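PDB 5V85: EDD domain protein, DegV family from Ruminococcus gnavus ATCC 29149, which probably binds lipids, and carries a molecule of vaccenic acid, a fatty acid. Local coordinates for residues K18-K23 with C94-I99; Y22-D27 with G40-V45; H175-L180 with D235-D240. All coordinates share one frame; numbering follows the deposited sequence.

Interaction 1 of 3, residues K18-K23 with C94-I99. With PO4 (phosphate ion), chain I.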
loop_
_atom_site.group_PDB
_atom_site.type_symbol
_atom_site.label_atom_id
_atom_site.label_comp_id
_atom_site.label_asym_id
_atom_site.label_seq_id
_atom_site.Cartn_x
_atom_site.Cartn_y
_atom_site.Cartn_z
ATOM N N LYS B 18 -33.374 4.036 -16.642
ATOM C CA LYS B 18 -32.380 4.892 -16.006
ATOM C C LYS B 18 -30.980 4.582 -16.533
ATOM O O LYS B 18 -30.670 3.437 -16.863
ATOM C CB LYS B 18 -32.424 4.725 -14.483
ATOM C CG LYS B 18 -31.462 5.629 -13.721
ATOM C CD LYS B 18 -31.362 5.236 -12.255
ATOM C CE LYS B 18 -30.117 5.827 -11.608
ATOM N NZ LYS B 18 -30.226 7.301 -11.412
ATOM N N ASP B 19 -30.145 5.615 -16.621
ATOM C CA ASP B 19 -28.765 5.441 -17.048
ATOM C C ASP B 19 -27.996 4.582 -16.047
ATOM O O ASP B 19 -28.335 4.499 -14.863
ATOM C CB ASP B 19 -28.078 6.798 -17.198
ATOM C CG ASP B 19 -28.080 7.300 -18.627
ATOM O OD1 ASP B 19 -27.606 8.433 -18.857
ATOM O OD2 ASP B 19 -28.551 6.562 -19.520
HETATM N N MSE B 20 -26.947 3.933 -16.542
HETATM C CA MSE B 20 -26.064 3.152 -15.685
HETATM C C MSE B 20 -25.337 4.073 -14.718
HETATM O O MSE B 20 -24.869 5.145 -15.103
HETATM C CB MSE B 20 -25.057 2.358 -16.515
HETATM C CG MSE B 20 -25.584 1.041 -17.054
HETATM SE SE MSE B 20 -24.138 -0.097 -17.709
HETATM C CE MSE B 20 -22.781 1.272 -17.990
ATOM N N SER B 21 -25.242 3.656 -13.456
ATOM C CA SER B 21 -24.614 4.517 -12.460
ATOM C C SER B 21 -23.104 4.586 -12.644
ATOM O O SER B 21 -22.487 5.598 -12.292
ATOM C CB SER B 21 -24.959 4.032 -11.053
ATOM O OG SER B 21 -24.900 2.619 -10.963
ATOM N N TYR B 22 -22.493 3.538 -13.191
ATOM C CA TYR B 22 -21.048 3.531 -13.365
ATOM C C TYR B 22 -20.670 2.558 -14.472
ATOM O O TYR B 22 -21.422 1.638 -14.803
ATOM C CB TYR B 22 -20.327 3.164 -12.060
ATOM C CG TYR B 22 -20.457 1.706 -11.672
ATOM C CD1 TYR B 22 -21.582 1.244 -10.997
ATOM C CD2 TYR B 22 -19.455 0.792 -11.977
ATOM C CE1 TYR B 22 -21.707 -0.086 -10.641
ATOM C CE2 TYR B 22 -19.569 -0.540 -11.626
ATOM C CZ TYR B 22 -20.697 -0.973 -10.958
ATOM O OH TYR B 22 -20.814 -2.297 -10.609
ATOM N N LYS B 23 -19.486 2.779 -15.037
ATOM C CA LYS B 23 -18.887 1.859 -15.992
ATOM C C LYS B 23 -17.420 1.677 -15.634
ATOM O O LYS B 23 -16.746 2.635 -15.239
ATOM C CB LYS B 23 -19.028 2.365 -17.435
ATOM C CG LYS B 23 -18.542 1.378 -18.492
ATOM C CD LYS B 23 -18.590 1.983 -19.889
ATOM C CE LYS B 23 -20.020 2.178 -20.358
ATOM N NZ LYS B 23 -20.091 2.523 -21.811
ATOM N N CYS B 94 -19.862 8.680 -22.352
ATOM C CA CYS B 94 -20.982 7.752 -22.447
ATOM C C CYS B 94 -22.013 8.143 -21.397
ATOM O O CYS B 94 -21.813 9.079 -20.617
ATOM C CB CYS B 94 -20.516 6.306 -22.263
ATOM S SG CYS B 94 -19.714 6.006 -20.667
ATOM N N ASP B 95 -23.116 7.396 -21.366
ATOM C CA ASP B 95 -24.226 7.727 -20.483
ATOM C C ASP B 95 -23.974 7.350 -19.026
ATOM O O ASP B 95 -24.652 7.884 -18.142
ATOM C CB ASP B 95 -25.503 7.051 -20.987
ATOM C CG ASP B 95 -25.980 7.626 -22.309
ATOM O OD1 ASP B 95 -26.407 6.843 -23.184
ATOM O OD2 ASP B 95 -25.919 8.863 -22.475
ATOM N N ALA B 96 -23.026 6.454 -18.753
ATOM C CA ALA B 96 -22.719 6.100 -17.372
ATOM C C ALA B 96 -22.223 7.323 -16.610
ATOM O O ALA B 96 -21.470 8.139 -17.143
ATOM C CB ALA B 96 -21.672 4.987 -17.323
ATOM N N GLU B 97 -22.651 7.446 -15.352
ATOM C CA GLU B 97 -22.350 8.643 -14.570
ATOM C C GLU B 97 -20.902 8.661 -14.086
ATOM O O GLU B 97 -20.213 9.679 -14.207
ATOM C CB GLU B 97 -23.307 8.746 -13.382
ATOM C CG GLU B 97 -24.775 8.627 -13.754
ATOM C CD GLU B 97 -25.364 9.935 -14.242
ATOM O OE1 GLU B 97 -24.609 10.925 -14.353
ATOM O OE2 GLU B 97 -26.582 9.975 -14.515
ATOM N N ARG B 98 -20.431 7.555 -13.521
ATOM C CA ARG B 98 -19.086 7.458 -12.975
ATOM C C ARG B 98 -18.249 6.507 -13.818
ATOM O O ARG B 98 -18.726 5.443 -14.226
ATOM C CB ARG B 98 -19.122 6.976 -11.523
ATOM C CG ARG B 98 -20.060 7.793 -10.650
ATOM C CD ARG B 98 -20.002 7.370 -9.194
ATOM N NE ARG B 98 -20.796 6.172 -8.920
ATOM C CZ ARG B 98 -22.125 6.141 -8.877
ATOM N NH1 ARG B 98 -22.832 7.243 -9.101
ATOM N NH2 ARG B 98 -22.753 5.002 -8.611
ATOM N N ILE B 99 -16.997 6.883 -14.069
ATOM C CA ILE B 99 -16.089 6.100 -14.899
ATOM C C ILE B 99 -14.904 5.659 -14.048
ATOM O O ILE B 99 -14.223 6.494 -13.442
ATOM C CB ILE B 99 -15.603 6.891 -16.123
ATOM C CG1 ILE B 99 -16.791 7.407 -16.942
ATOM C CG2 ILE B 99 -14.679 6.031 -16.973
ATOM C CD1 ILE B 99 -17.698 6.311 -17.462
HETATM P P PO4 I . -23.445 3.709 -22.129
HETATM O O1 PO4 I . -22.839 4.146 -20.815
HETATM O O2 PO4 I . -23.627 4.911 -23.028
HETATM O O3 PO4 I . -22.533 2.717 -22.809
HETATM O O4 PO4 I . -24.785 3.059 -21.874
#
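Tyr22 pairs with Arg98, and Lys23 with Ile99, where strands 22-27 and 98-103 start side by side as parallel neighbours in a mixed sheet of this DegV-family protein. The tight part is the backbone seam: Glu97 N binds Met20 O, Arg98 N binds Ser21 O, and Lys23 N binds Arg98 O. Ala96 sits against this seam, its CB 3.7 Å from Lys23 CB and 3.9 Å from CE of the selenomethionine Met20. On the face shared with Tyr22, the Arg98 chain bends at chi3 (-80°) and folds its guanidinium back, laying one face over Ser21 O at 3.5 Å from CZ. Arg98 NH2 comes to 3.4 Å from Ser21 CB, while NE is salt-bridged to Glu154 of helix 141-155, which probably holds the turn of the group.

The loop ends are looser and face solvent. The carboxylates of Asp19 and Asp95 lie with planes 22° apart, and Asp19 OD1 is 3.1 Å from Asp95 O, two acceptors with no bond between them; Asp19 is poorly ordered. Beside them sits a phosphate, probably from the crystallisation liquor: O2 accepts a straight bond from Asp95 N (3.0 Å), O1 a weak one from Ala96 N, and O3 a bond of 2.6 Å from Lys23 NZ. Two backbone N-H groups and a lysine thus grip the anion and probably offset its charge, which the nearby carboxylates are likely to disfavour.

Interaction 2 of 3, residues Y22-D27 with G40-V45. With PO4 (phosphate ion), chain I.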
loop_
_atom_site.group_PDB
_atom_site.type_symbol
_atom_site.label_atom_id
_atom_site.label_comp_id
_atom_site.label_asym_id
_atom_site.label_seq_id
_atom_site.Cartn_x
_atom_site.Cartn_y
_atom_site.Cartn_z
ATOM N N TYR B 22 -22.493 3.538 -13.191
ATOM C CA TYR B 22 -21.048 3.531 -13.365
ATOM C C TYR B 22 -20.670 2.558 -14.472
ATOM O O TYR B 22 -21.422 1.638 -14.803
ATOM C CB TYR B 22 -20.327 3.164 -12.060
ATOM C CG TYR B 22 -20.457 1.706 -11.672
ATOM C CD1 TYR B 22 -21.582 1.244 -10.997
ATOM C CD2 TYR B 22 -19.455 0.792 -11.977
ATOM C CE1 TYR B 22 -21.707 -0.086 -10.641
ATOM C CE2 TYR B 22 -19.569 -0.540 -11.626
ATOM C CZ TYR B 22 -20.697 -0.973 -10.958
ATOM O OH TYR B 22 -20.814 -2.297 -10.609
ATOM N N LYS B 23 -19.486 2.779 -15.037
ATOM C CA LYS B 23 -18.887 1.859 -15.992
ATOM C C LYS B 23 -17.420 1.677 -15.634
ATOM O O LYS B 23 -16.746 2.635 -15.239
ATOM C CB LYS B 23 -19.028 2.365 -17.435
ATOM C CG LYS B 23 -18.542 1.378 -18.492
ATOM C CD LYS B 23 -18.590 1.983 -19.889
ATOM C CE LYS B 23 -20.020 2.178 -20.358
ATOM N NZ LYS B 23 -20.091 2.523 -21.811
ATOM N N VAL B 24 -16.934 0.445 -15.755
ATOM C CA VAL B 24 -15.534 0.115 -15.503
ATOM C C VAL B 24 -14.872 -0.177 -16.841
ATOM O O VAL B 24 -15.224 -1.153 -17.518
ATOM C CB VAL B 24 -15.386 -1.084 -14.553
ATOM C CG1 VAL B 24 -13.913 -1.309 -14.219
ATOM C CG2 VAL B 24 -16.203 -0.872 -13.289
ATOM N N ILE B 25 -13.911 0.662 -17.217
ATOM C CA ILE B 25 -13.141 0.498 -18.445
ATOM C C ILE B 25 -11.850 -0.234 -18.102
ATOM O O ILE B 25 -11.113 0.187 -17.204
ATOM C CB ILE B 25 -12.845 1.858 -19.100
ATOM C CG1 ILE B 25 -14.140 2.645 -19.333
ATOM C CG2 ILE B 25 -12.080 1.674 -20.395
ATOM C CD1 ILE B 25 -14.945 2.165 -20.517
ATOM N N VAL B 26 -11.577 -1.333 -18.803
ATOM C CA VAL B 26 -10.382 -2.143 -18.580
ATOM C C VAL B 26 -9.659 -2.282 -19.911
ATOM O O VAL B 26 -10.298 -2.543 -20.936
ATOM C CB VAL B 26 -10.741 -3.532 -18.007
ATOM C CG1 VAL B 26 -9.491 -4.316 -17.623
ATOM C CG2 VAL B 26 -11.675 -3.392 -16.808
ATOM N N ASP B 27 -8.337 -2.100 -19.916
ATOM C CA ASP B 27 -7.659 -2.333 -21.182
ATOM C C ASP B 27 -7.653 -3.830 -21.484
ATOM O O ASP B 27 -7.890 -4.667 -20.609
ATOM C CB ASP B 27 -6.248 -1.711 -21.206
ATOM C CG ASP B 27 -5.236 -2.399 -20.285
ATOM O OD1 ASP B 27 -5.289 -3.625 -20.077
ATOM O OD2 ASP B 27 -4.333 -1.685 -19.791
ATOM N N GLY B 40 -22.883 -5.130 -18.897
ATOM C CA GLY B 40 -22.538 -3.909 -19.605
ATOM C C GLY B 40 -21.783 -2.892 -18.775
ATOM O O GLY B 40 -21.339 -1.878 -19.324
ATOM N N GLY B 41 -21.640 -3.130 -17.471
ATOM C CA GLY B 41 -20.819 -2.272 -16.638
ATOM C C GLY B 41 -19.329 -2.475 -16.814
ATOM O O GLY B 41 -18.546 -1.707 -16.242
ATOM N N PHE B 42 -18.921 -3.488 -17.575
ATOM C CA PHE B 42 -17.520 -3.735 -17.887
ATOM C C PHE B 42 -17.318 -3.580 -19.386
ATOM O O PHE B 42 -18.090 -4.126 -20.182
ATOM C CB PHE B 42 -17.080 -5.130 -17.432
ATOM C CG PHE B 42 -17.289 -5.384 -15.966
ATOM C CD1 PHE B 42 -16.411 -4.861 -15.026
ATOM C CD2 PHE B 42 -18.354 -6.149 -15.530
ATOM C CE1 PHE B 42 -16.602 -5.094 -13.675
ATOM C CE2 PHE B 42 -18.549 -6.388 -14.179
ATOM C CZ PHE B 42 -17.671 -5.861 -13.252
ATOM N N GLU B 43 -16.280 -2.842 -19.767
ATOM C CA GLU B 43 -16.027 -2.547 -21.169
ATOM C C GLU B 43 -14.524 -2.513 -21.403
ATOM O O GLU B 43 -13.779 -1.955 -20.594
ATOM C CB GLU B 43 -16.665 -1.212 -21.568
ATOM C CG GLU B 43 -16.583 -0.887 -23.046
ATOM C CD GLU B 43 -17.320 0.394 -23.388
ATOM O OE1 GLU B 43 -18.557 0.435 -23.214
ATOM O OE2 GLU B 43 -16.658 1.363 -23.818
ATOM N N HIS B 44 -14.087 -3.115 -22.506
ATOM C CA HIS B 44 -12.673 -3.170 -22.847
ATOM C C HIS B 44 -12.276 -2.015 -23.761
ATOM O O HIS B 44 -13.078 -1.523 -24.561
ATOM C CB HIS B 44 -12.318 -4.495 -23.536
ATOM C CG HIS B 44 -11.903 -5.587 -22.596
ATOM N ND1 HIS B 44 -12.425 -6.863 -22.649
ATOM C CD2 HIS B 44 -11.021 -5.585 -21.568
ATOM C CE1 HIS B 44 -11.871 -7.602 -21.703
ATOM N NE2 HIS B 44 -11.017 -6.850 -21.033
ATOM N N VAL B 45 -11.024 -1.582 -23.622
ATOM C CA VAL B 45 -10.354 -0.719 -24.590
ATOM C C VAL B 45 -9.152 -1.497 -25.112
ATOM O O VAL B 45 -8.296 -1.923 -24.327
ATOM C CB VAL B 45 -9.928 0.626 -23.977
ATOM C CG1 VAL B 45 -8.895 1.301 -24.855
ATOM C CG2 VAL B 45 -11.134 1.537 -23.804
HETATM P P PO4 I . -23.445 3.709 -22.129
HETATM O O1 PO4 I . -22.839 4.146 -20.815
HETATM O O2 PO4 I . -23.627 4.911 -23.028
HETATM O O3 PO4 I . -22.533 2.717 -22.809
HETATM O O4 PO4 I . -24.785 3.059 -21.874
HETATM O O HOH W 1 -17.827 3.774 -23.255
#
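Val24 and Phe42, Ile25 and Glu43, Val26 and His44, and Asp27 and Val45 pair across the two parallel strands of a beta-alpha-beta unit, strand 22-27, helix 34-37 and strand 42-51; the axes of the two strand segments lie 33° apart. Four backbone bonds join them, from Val24 N-Gly41 O at one end to Val45 N-Val26 O at the other.

Glu43 runs out beside Ile25, on the same face. Its CB touches Ile25 CD1 at 3.9 Å; CG lies opposite the backbone N (chi1 -174°), and the extended chain then carries CD to 4.0 Å from Lys23 CD. At the tip, OE1 takes a salt bridge from Lys23 NZ at 2.9 Å, approached from above the carboxylate plane, while OE2 accepts a hydrogen bond from a water 2.7 Å away, which accepts one from Lys23 NZ. Replacing Lys23 by a methionine would probably leave Glu43 OE1 without its cation and set the carboxylate free to turn.

Deeper along this face, Ile25 CG2 meets Val45 CG2 at 3.5 Å. On the opposite face, with Val24 and Val26, His44 NE2 is hydrogen-bonded to Gly30 O, the ring stacks on Phe32, and CD2 lies 3.2 Å from Val26 O, in the ring plane.

Interaction 3 of 3, residues H175-L180 with D235-D240. With VCA (vaccenic acid), chain H.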
loop_
_atom_site.group_PDB
_atom_site.type_symbol
_atom_site.label_atom_id
_atom_site.label_comp_id
_atom_site.label_asym_id
_atom_site.label_seq_id
_atom_site.Cartn_x
_atom_site.Cartn_y
_atom_site.Cartn_z
ATOM N N HIS B 175 -1.007 -9.050 -5.030
ATOM C CA HIS B 175 0.273 -9.551 -5.502
ATOM C C HIS B 175 0.058 -10.442 -6.717
ATOM O O HIS B 175 -0.957 -11.137 -6.823
ATOM C CB HIS B 175 1.005 -10.336 -4.405
ATOM C CG HIS B 175 1.302 -9.527 -3.181
ATOM N ND1 HIS B 175 0.503 -9.556 -2.058
ATOM C CD2 HIS B 175 2.306 -8.662 -2.906
ATOM C CE1 HIS B 175 1.003 -8.742 -1.144
ATOM N NE2 HIS B 175 2.095 -8.186 -1.635
ATOM N N THR B 176 1.026 -10.419 -7.630
ATOM C CA THR B 176 0.967 -11.178 -8.871
ATOM C C THR B 176 2.158 -12.124 -8.951
ATOM O O THR B 176 3.269 -11.776 -8.540
ATOM C CB THR B 176 0.950 -10.238 -10.092
ATOM O OG1 THR B 176 -0.106 -9.280 -9.944
ATOM C CG2 THR B 176 0.741 -11.022 -11.386
ATOM N N TYR B 177 1.913 -13.326 -9.466
ATOM C CA TYR B 177 2.933 -14.350 -9.624
ATOM C C TYR B 177 2.697 -15.059 -10.948
ATOM O O TYR B 177 1.557 -15.180 -11.402
ATOM C CB TYR B 177 2.902 -15.375 -8.477
ATOM C CG TYR B 177 2.745 -14.762 -7.102
ATOM C CD1 TYR B 177 1.504 -14.333 -6.646
ATOM C CD2 TYR B 177 3.837 -14.614 -6.259
ATOM C CE1 TYR B 177 1.359 -13.767 -5.396
ATOM C CE2 TYR B 177 3.701 -14.052 -5.005
ATOM C CZ TYR B 177 2.458 -13.631 -4.579
ATOM O OH TYR B 177 2.314 -13.070 -3.334
ATOM N N PHE B 178 3.777 -15.532 -11.567
ATOM C CA PHE B 178 3.598 -16.295 -12.792
ATOM C C PHE B 178 4.820 -17.158 -13.072
ATOM O O PHE B 178 5.939 -16.845 -12.653
ATOM C CB PHE B 178 3.279 -15.382 -13.991
ATOM C CG PHE B 178 4.342 -14.363 -14.315
ATOM C CD1 PHE B 178 4.449 -13.189 -13.586
ATOM C CD2 PHE B 178 5.192 -14.556 -15.391
ATOM C CE1 PHE B 178 5.409 -12.240 -13.904
ATOM C CE2 PHE B 178 6.155 -13.614 -15.716
ATOM C CZ PHE B 178 6.260 -12.451 -14.973
ATOM N N VAL B 179 4.569 -18.269 -13.759
ATOM C CA VAL B 179 5.595 -19.168 -14.273
ATOM C C VAL B 179 5.305 -19.380 -15.750
ATOM O O VAL B 179 4.178 -19.731 -16.115
ATOM C CB VAL B 179 5.609 -20.521 -13.530
ATOM C CG1 VAL B 179 6.606 -21.475 -14.176
ATOM C CG2 VAL B 179 5.921 -20.328 -12.056
ATOM N N LEU B 180 6.310 -19.164 -16.595
ATOM C CA LEU B 180 6.155 -19.298 -18.035
ATOM C C LEU B 180 7.062 -20.397 -18.572
ATOM O O LEU B 180 8.085 -20.742 -17.976
ATOM C CB LEU B 180 6.479 -17.985 -18.762
ATOM C CG LEU B 180 5.764 -16.721 -18.288
ATOM C CD1 LEU B 180 6.143 -15.543 -19.170
ATOM C CD2 LEU B 180 4.261 -16.934 -18.281
ATOM N N ASP B 235 3.673 -21.677 -2.798
ATOM C CA ASP B 235 4.247 -21.266 -1.520
ATOM C C ASP B 235 4.392 -19.750 -1.447
ATOM O O ASP B 235 4.095 -19.140 -0.413
ATOM C CB ASP B 235 5.605 -21.941 -1.306
ATOM C CG ASP B 235 5.488 -23.435 -1.050
ATOM O OD1 ASP B 235 4.418 -23.895 -0.599
ATOM O OD2 ASP B 235 6.480 -24.150 -1.301
ATOM N N CYS B 236 4.845 -19.125 -2.540
ATOM C CA CYS B 236 5.002 -17.674 -2.563
ATOM C C CYS B 236 3.665 -16.964 -2.390
ATOM O O CYS B 236 3.571 -15.966 -1.663
ATOM C CB CYS B 236 5.666 -17.236 -3.869
ATOM S SG CYS B 236 7.386 -17.753 -4.058
ATOM N N VAL B 237 2.622 -17.456 -3.063
ATOM C CA VAL B 237 1.294 -16.864 -2.918
ATOM C C VAL B 237 0.832 -16.954 -1.468
ATOM O O VAL B 237 0.356 -15.973 -0.884
ATOM C CB VAL B 237 0.291 -17.546 -3.867
ATOM C CG1 VAL B 237 -1.081 -16.893 -3.750
ATOM C CG2 VAL B 237 0.787 -17.499 -5.308
ATOM N N ALA B 238 0.978 -18.136 -0.864
ATOM C CA ALA B 238 0.528 -18.323 0.512
ATOM C C ALA B 238 1.309 -17.455 1.490
ATOM O O ALA B 238 0.759 -17.029 2.511
ATOM C CB ALA B 238 0.643 -19.795 0.908
ATOM N N ALA B 239 2.579 -17.174 1.197
ATOM C CA ALA B 239 3.402 -16.441 2.153
ATOM C C ALA B 239 3.031 -14.964 2.215
ATOM O O ALA B 239 3.257 -14.319 3.245
ATOM C CB ALA B 239 4.882 -16.606 1.808
ATOM N N ASP B 240 2.452 -14.413 1.144
ATOM C CA ASP B 240 2.175 -12.983 1.076
ATOM C C ASP B 240 0.719 -12.616 1.324
ATOM O O ASP B 240 0.439 -11.450 1.620
ATOM C CB ASP B 240 2.568 -12.420 -0.297
ATOM C CG ASP B 240 4.043 -12.558 -0.590
ATOM O OD1 ASP B 240 4.851 -12.488 0.361
ATOM O OD2 ASP B 240 4.394 -12.732 -1.779
HETATM O O2 VCA H . 1.878 -1.329 -23.983
HETATM C C1 VCA H . 1.995 -2.481 -24.479
HETATM O O1 VCA H . 2.454 -2.619 -25.644
HETATM C C2 VCA H . 1.580 -3.713 -23.670
HETATM C C3 VCA H . 2.778 -4.268 -22.901
HETATM C C4 VCA H . 2.286 -5.254 -21.838
HETATM C C5 VCA H . 3.481 -5.981 -21.220
HETATM C C6 VCA H . 3.045 -6.773 -19.986
HETATM C C7 VCA H . 2.028 -7.844 -20.379
HETATM C C8 VCA H . 1.975 -8.946 -19.316
HETATM C C9 VCA H . 0.922 -9.978 -19.727
HETATM C C10 VCA H . 0.800 -11.076 -18.667
HETATM C C11 VCA H . 2.046 -11.960 -18.674
HETATM C C12 VCA H . 2.740 -12.168 -17.554
HETATM C C13 VCA H . 2.257 -11.616 -16.210
HETATM C C14 VCA H . 3.003 -10.323 -15.872
HETATM C C15 VCA H . 2.684 -9.883 -14.442
HETATM C C16 VCA H . 3.115 -8.425 -14.258
HETATM C C17 VCA H . 3.135 -8.053 -12.774
HETATM C C18 VCA H . 3.630 -6.615 -12.611
HETATM O O HOH W 2 -0.104 -13.496 -2.172
#
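Tyr177 OH donates a 2.6 Å bond to Asp240 OD2, meeting the lone pair that points away from the other carboxylate oxygen, with ring and carboxylate only 17° from coplanar. The contact packs helix 226-240 on the mixed six-stranded sheet that contains strand 176-179; helix and strand segments run nearly antiparallel (173°), their axes 9.4 Å apart at closest approach. The Tyr177 side chain spans this distance. With chi1 at -44°, CG lies opposite the carbonyl carbon, and the ring reaches out to the helix.

Val237 CG2 covers one face of that ring in a CH-pi contact, 3.8 Å from the centroid and set toward the CD1 edge, while Cys236 CB packs at 3.9 Å from Tyr177 CE2. The hydroxyl is gripped twice: besides donating to Asp240, it accepts from a water at 2.7 Å that also donates to Val237 O. Asp240 is at the C-terminal end of the helix, where the helix dipole would tend to disfavour a negative charge, and the phenol bond is likely to steady it. Met233, one turn before Val237, also touches Tyr177.

Strand alternation divides the roles: Tyr177 faces the helix, whereas Thr176 and Phe178 meet the vaccenic acid chain, Phe178 CE1 lying 3.6 Å from its C15. Just before the strand, the His175 ring takes Asp240 CB over one face, 4.1 Å from the centroid.

Interactions 1 and 2 share Tyr22 and Lys23 and hold the two flanks of strand 22-27 in one sheet; their centres lie 11 Å apart and Ile99 CG2 packs on Ile25 CG1. Interaction 1 is a surface contact where two strands begin, with backbone bonds beside charged loop ends and a phosphate, whereas interaction 2 is more buried, with an aliphatic pair and a Lys23-Glu43 salt bridge on one face. Interaction 3, like interaction 2 partly buried, belongs to the second sheet, on the opposite side of the chain's centre and about 13 Å from interaction 2 at the nearest atoms. It joins strand to helix, without backbone bonds, through ring faces, one phenol-carboxylate bond and a water joining Tyr177 OH to Val237 O.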